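Local coordinates for protein aminopeptidase C (PDB 4K7C) that probably acts as a papain-like cysteine aminopeptidase, trimming residues from the N-termini of peptides, at residues 69-80 / 92-103. Numbering follows the deposited sequence.
With GOL (glycerol), chain F.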
loop_
_atom_site.group_PDB
_atom_site.type_symbol
_atom_site.label_atom_id
_atom_site.label_comp_id
_atom_site.label_asym_id
_atom_site.label_seq_id
_atom_site.Cartn_x
_atom_site.Cartn_y
_atom_site.Cartn_z
ATOM N N ARG A 69 6.864 -7.138 26.942
ATOM C CA ARG A 69 7.936 -6.635 27.751
ATOM C C ARG A 69 7.535 -5.297 28.392
ATOM O O ARG A 69 8.402 -4.566 28.829
ATOM C CB ARG A 69 9.239 -6.443 26.933
ATOM C CG ARG A 69 9.826 -7.707 26.470
ATOM C CD ARG A 69 11.087 -7.525 25.640
ATOM N NE ARG A 69 10.811 -6.761 24.414
ATOM C CZ ARG A 69 11.714 -6.216 23.641
ATOM N NH1 ARG A 69 13.025 -6.219 23.940
ATOM N NH2 ARG A 69 11.309 -5.580 22.552
ATOM N N CYS A 70 6.225 -5.020 28.508
ATOM C CA CYS A 70 5.800 -3.683 28.979
ATOM C C CYS A 70 6.479 -3.319 30.311
ATOM O O CYS A 70 7.079 -2.269 30.406
ATOM C CB CYS A 70 4.288 -3.629 29.093
ATOM S SG CYS A 70 3.774 -4.779 30.335
ATOM N N TRP A 71 6.513 -4.268 31.253
ATOM C CA TRP A 71 7.070 -4.047 32.607
ATOM C C TRP A 71 8.520 -3.559 32.561
ATOM O O TRP A 71 8.879 -2.661 33.275
ATOM C CB TRP A 71 6.957 -5.306 33.437
ATOM C CG TRP A 71 7.732 -6.527 32.924
ATOM C CD1 TRP A 71 7.569 -7.199 31.727
ATOM C CD2 TRP A 71 8.758 -7.232 33.630
ATOM N NE1 TRP A 71 8.440 -8.235 31.644
ATOM C CE2 TRP A 71 9.147 -8.317 32.818
ATOM C CE3 TRP A 71 9.372 -7.056 34.858
ATOM C CZ2 TRP A 71 10.115 -9.225 33.219
ATOM C CZ3 TRP A 71 10.327 -7.989 35.268
ATOM C CH2 TRP A 71 10.677 -9.036 34.467
HETATM N N MSE A 72 9.297 -4.127 31.639
HETATM C CA MSE A 72 10.696 -3.734 31.419
HETATM C C MSE A 72 10.838 -2.376 30.766
HETATM O O MSE A 72 11.598 -1.541 31.184
HETATM C CB MSE A 72 11.437 -4.722 30.514
HETATM C CG MSE A 72 11.363 -6.133 30.892
HETATM SE SE MSE A 72 12.374 -7.120 29.519
HETATM C CE MSE A 72 11.924 -8.699 30.530
ATOM N N PHE A 73 10.058 -2.154 29.713
ATOM C CA PHE A 73 10.032 -0.874 29.018
ATOM C C PHE A 73 9.662 0.227 29.983
ATOM O O PHE A 73 10.333 1.286 30.014
ATOM C CB PHE A 73 9.083 -0.890 27.779
ATOM C CG PHE A 73 9.748 -1.461 26.549
ATOM C CD1 PHE A 73 10.129 -0.627 25.503
ATOM C CD2 PHE A 73 10.003 -2.774 26.454
ATOM C CE1 PHE A 73 10.758 -1.121 24.393
ATOM C CE2 PHE A 73 10.640 -3.314 25.342
ATOM C CZ PHE A 73 11.062 -2.466 24.326
ATOM N N ALA A 74 8.634 -0.031 30.797
ATOM C CA ALA A 74 8.182 0.976 31.746
ATOM C C ALA A 74 9.223 1.261 32.841
ATOM O O ALA A 74 9.539 2.412 33.148
ATOM C CB ALA A 74 6.869 0.590 32.351
ATOM N N ALA A 75 9.808 0.240 33.373
ATOM C CA ALA A 75 10.866 0.452 34.400
ATOM C C ALA A 75 12.015 1.199 33.766
ATOM O O ALA A 75 12.528 2.182 34.343
ATOM C CB ALA A 75 11.335 -0.831 34.987
ATOM N N LEU A 76 12.511 0.706 32.612
ATOM C CA LEU A 76 13.627 1.361 31.974
ATOM C C LEU A 76 13.291 2.815 31.552
ATOM O O LEU A 76 14.154 3.678 31.478
ATOM C CB LEU A 76 14.137 0.538 30.773
ATOM C CG LEU A 76 14.752 -0.837 31.157
ATOM C CD1 LEU A 76 15.026 -1.737 29.934
ATOM C CD2 LEU A 76 16.019 -0.684 31.965
ATOM N N ASN A 77 12.008 3.085 31.306
ATOM C CA ASN A 77 11.583 4.429 31.027
ATOM C C ASN A 77 11.854 5.342 32.222
ATOM O O ASN A 77 12.401 6.427 32.071
ATOM C CB ASN A 77 10.078 4.512 30.666
ATOM C CG ASN A 77 9.792 4.116 29.216
ATOM O OD1 ASN A 77 10.667 4.167 28.346
ATOM N ND2 ASN A 77 8.497 3.745 28.940
ATOM N N THR A 78 11.509 4.889 33.394
ATOM C CA THR A 78 11.708 5.682 34.640
ATOM C C THR A 78 13.207 6.009 34.789
ATOM O O THR A 78 13.555 7.157 35.020
ATOM C CB THR A 78 11.153 5.080 35.935
ATOM O OG1 THR A 78 11.751 3.841 36.303
ATOM C CG2 THR A 78 9.576 4.897 35.794
HETATM N N MSE A 79 14.040 5.035 34.502
HETATM C CA MSE A 79 15.535 5.204 34.675
HETATM C C MSE A 79 16.084 6.109 33.612
HETATM O O MSE A 79 16.823 7.032 33.895
HETATM C CB MSE A 79 16.106 3.787 34.556
HETATM C CG MSE A 79 15.810 2.982 35.766
HETATM SE SE MSE A 79 16.493 1.172 35.578
HETATM C CE MSE A 79 15.505 0.578 37.102
ATOM N N ARG A 80 15.672 5.901 32.357
ATOM C CA ARG A 80 16.237 6.677 31.236
ATOM C C ARG A 80 15.782 8.117 31.266
ATOM O O ARG A 80 16.504 8.974 30.749
ATOM C CB ARG A 80 15.897 6.067 29.873
ATOM C CG ARG A 80 14.499 6.421 29.344
ATOM C CD ARG A 80 14.146 5.400 28.278
ATOM N NE ARG A 80 12.818 5.608 27.694
ATOM C CZ ARG A 80 12.568 6.325 26.611
ATOM N NH1 ARG A 80 13.563 6.836 25.888
ATOM N NH2 ARG A 80 11.305 6.430 26.192
ATOM N N PHE A 92 17.343 9.433 25.094
ATOM C CA PHE A 92 18.261 8.310 25.327
ATOM C C PHE A 92 17.461 7.042 25.696
ATOM O O PHE A 92 16.416 7.130 26.388
ATOM C CB PHE A 92 19.178 8.620 26.483
ATOM C CG PHE A 92 20.116 7.472 26.788
ATOM C CD1 PHE A 92 21.178 7.171 25.950
ATOM C CD2 PHE A 92 19.896 6.689 27.907
ATOM C CE1 PHE A 92 22.059 6.109 26.245
ATOM C CE2 PHE A 92 20.783 5.645 28.195
ATOM C CZ PHE A 92 21.811 5.329 27.344
ATOM N N GLU A 93 17.860 5.887 25.158
ATOM C CA GLU A 93 17.202 4.632 25.534
ATOM C C GLU A 93 18.193 3.581 26.094
ATOM O O GLU A 93 19.302 3.477 25.624
ATOM C CB GLU A 93 16.490 3.945 24.356
ATOM C CG GLU A 93 15.057 4.218 24.062
ATOM C CD GLU A 93 14.541 3.334 22.897
ATOM O OE1 GLU A 93 15.002 3.590 21.775
ATOM O OE2 GLU A 93 13.811 2.311 23.116
ATOM N N LEU A 94 17.721 2.849 27.105
ATOM C CA LEU A 94 18.415 1.673 27.615
ATOM C C LEU A 94 17.978 0.448 26.857
ATOM O O LEU A 94 16.817 0.426 26.317
ATOM C CB LEU A 94 18.119 1.519 29.105
ATOM C CG LEU A 94 18.594 2.685 29.990
ATOM C CD1 LEU A 94 17.885 2.815 31.376
ATOM C CD2 LEU A 94 20.124 2.640 30.131
ATOM N N SER A 95 18.814 -0.593 26.882
ATOM C CA SER A 95 18.524 -1.823 26.177
ATOM C C SER A 95 17.446 -2.658 26.879
ATOM O O SER A 95 17.690 -3.285 27.889
ATOM C CB SER A 95 19.773 -2.664 26.039
ATOM O OG SER A 95 19.580 -3.856 25.410
ATOM N N GLN A 96 16.278 -2.729 26.248
ATOM C CA GLN A 96 15.266 -3.702 26.730
ATOM C C GLN A 96 15.562 -5.150 26.390
ATOM O O GLN A 96 15.016 -6.007 27.016
ATOM C CB GLN A 96 13.881 -3.289 26.202
ATOM C CG GLN A 96 13.601 -1.823 26.386
ATOM C CD GLN A 96 13.950 -0.971 25.228
ATOM O OE1 GLN A 96 14.648 -1.383 24.286
ATOM N NE2 GLN A 96 13.553 0.331 25.327
ATOM N N ASN A 97 16.417 -5.419 25.396
ATOM C CA ASN A 97 16.820 -6.738 25.054
ATOM C C ASN A 97 17.739 -7.296 26.199
ATOM O O ASN A 97 17.621 -8.459 26.517
ATOM C CB ASN A 97 17.509 -6.783 23.754
ATOM C CG ASN A 97 17.686 -8.190 23.240
ATOM O OD1 ASN A 97 16.977 -9.133 23.665
ATOM N ND2 ASN A 97 18.548 -8.350 22.287
ATOM N N TYR A 98 18.578 -6.444 26.769
ATOM C CA TYR A 98 19.488 -6.815 27.868
ATOM C C TYR A 98 18.702 -7.428 29.021
ATOM O O TYR A 98 19.018 -8.539 29.442
ATOM C CB TYR A 98 20.393 -5.626 28.294
ATOM C CG TYR A 98 21.494 -6.023 29.263
ATOM C CD1 TYR A 98 22.679 -6.642 28.847
ATOM C CD2 TYR A 98 21.308 -5.822 30.608
ATOM C CE1 TYR A 98 23.668 -6.999 29.772
ATOM C CE2 TYR A 98 22.273 -6.241 31.539
ATOM C CZ TYR A 98 23.449 -6.761 31.097
ATOM O OH TYR A 98 24.454 -7.124 32.049
ATOM N N THR A 99 17.641 -6.734 29.472
ATOM C CA THR A 99 16.823 -7.240 30.564
ATOM C C THR A 99 16.056 -8.441 30.123
ATOM O O THR A 99 15.849 -9.370 30.902
ATOM C CB THR A 99 15.847 -6.169 31.117
ATOM O OG1 THR A 99 15.276 -5.425 30.004
ATOM C CG2 THR A 99 16.556 -5.213 32.007
ATOM N N PHE A 100 15.742 -8.533 28.812
ATOM C CA PHE A 100 14.928 -9.640 28.300
ATOM C C PHE A 100 15.757 -10.921 28.334
ATOM O O PHE A 100 15.293 -12.049 28.707
ATOM C CB PHE A 100 14.501 -9.353 26.867
ATOM C CG PHE A 100 13.349 -10.212 26.339
ATOM C CD1 PHE A 100 12.202 -10.464 27.074
ATOM C CD2 PHE A 100 13.381 -10.675 25.018
ATOM C CE1 PHE A 100 11.156 -11.152 26.544
ATOM C CE2 PHE A 100 12.316 -11.381 24.451
ATOM C CZ PHE A 100 11.191 -11.610 25.218
ATOM N N PHE A 101 16.997 -10.795 27.926
ATOM C CA PHE A 101 17.896 -11.952 27.970
ATOM C C PHE A 101 17.981 -12.606 29.389
ATOM O O PHE A 101 17.749 -13.778 29.540
ATOM C CB PHE A 101 19.304 -11.551 27.401
ATOM C CG PHE A 101 20.296 -12.735 27.342
ATOM C CD1 PHE A 101 20.628 -13.379 26.169
ATOM C CD2 PHE A 101 20.853 -13.206 28.518
ATOM C CE1 PHE A 101 21.539 -14.435 26.177
ATOM C CE2 PHE A 101 21.722 -14.273 28.528
ATOM C CZ PHE A 101 22.021 -14.925 27.374
ATOM N N TRP A 102 18.358 -11.794 30.391
ATOM C CA TRP A 102 18.601 -12.236 31.750
ATOM C C TRP A 102 17.305 -12.670 32.419
ATOM O O TRP A 102 17.276 -13.679 33.119
ATOM C CB TRP A 102 19.286 -11.155 32.518
ATOM C CG TRP A 102 20.684 -10.924 32.031
ATOM C CD1 TRP A 102 21.228 -9.759 31.573
ATOM C CD2 TRP A 102 21.729 -11.900 31.970
ATOM N NE1 TRP A 102 22.551 -9.958 31.241
ATOM C CE2 TRP A 102 22.875 -11.258 31.475
ATOM C CE3 TRP A 102 21.810 -13.242 32.292
ATOM C CZ2 TRP A 102 24.140 -11.939 31.295
ATOM C CZ3 TRP A 102 23.026 -13.934 32.088
ATOM C CH2 TRP A 102 24.164 -13.290 31.585
ATOM N N ASP A 103 16.205 -12.017 32.070
ATOM C CA ASP A 103 14.919 -12.425 32.559
ATOM C C ASP A 103 14.564 -13.864 32.119
ATOM O O ASP A 103 14.214 -14.791 32.927
ATOM C CB ASP A 103 13.821 -11.445 32.137
ATOM C CG ASP A 103 12.481 -11.811 32.723
ATOM O OD1 ASP A 103 12.401 -11.895 33.974
ATOM O OD2 ASP A 103 11.479 -12.010 31.907
HETATM C C1 GOL F . 12.725 5.939 20.089
HETATM O O1 GOL F . 13.006 6.238 18.724
HETATM C C2 GOL F . 13.416 6.959 21.005
HETATM O O2 GOL F . 14.844 6.731 21.075
HETATM C C3 GOL F . 12.896 6.836 22.441
HETATM O O3 GOL F . 13.468 7.928 23.150
HETATM O O HOH W 1 12.124 1.847 27.509
#
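The Gln-96 amide lies flat on the Phe-73 ring, planes 7° apart, with Gln-96 CG 3.4 Å from the ring centroid (CH-pi). A bend at chi2 folds the amide over the ring; Gln-96 NE2 donates to Glu-93 OE2 at 3.0 Å and to a water bridging to Asn-77 OD1, and OE1 accepts from Lys-157 NZ. Arg-69 CD covers one face of Phe-100, while selenomethionine Met-72 enters a hole formed by Gln-96, Thr-99, Phe-100 and Asp-103, its SE 3.4 Å from Thr-99 OG1. Leu-76 CD1 meets Thr-99 tip to tip, and its CD2 packs on Leu-94. Arg-80 NH1 donates to Phe-92 O (2.9 Å, 156°), in the guanidinium plane, and to O3 of a glycerol, probably from the crystallisation liquor; NE grips Asn-77 OD1 at 2.7 Å, and Glu-384 pairs with NH2. A leucine in place of Arg-80 would probably leave Phe-92 O without this donor and Glu-384 without its countercharge. The axes of segments 70-80 and 96-103 pass 9.8 Å apart at closest, their N-to-C directions 131° apart. Cys-70, probably the nucleophile as in papain-like cysteine peptidases, touches His-364 and, with Ala-74 and Asn-77, rests on strand 364-374, whereas helices 142-152 and 245-253 flank the pair.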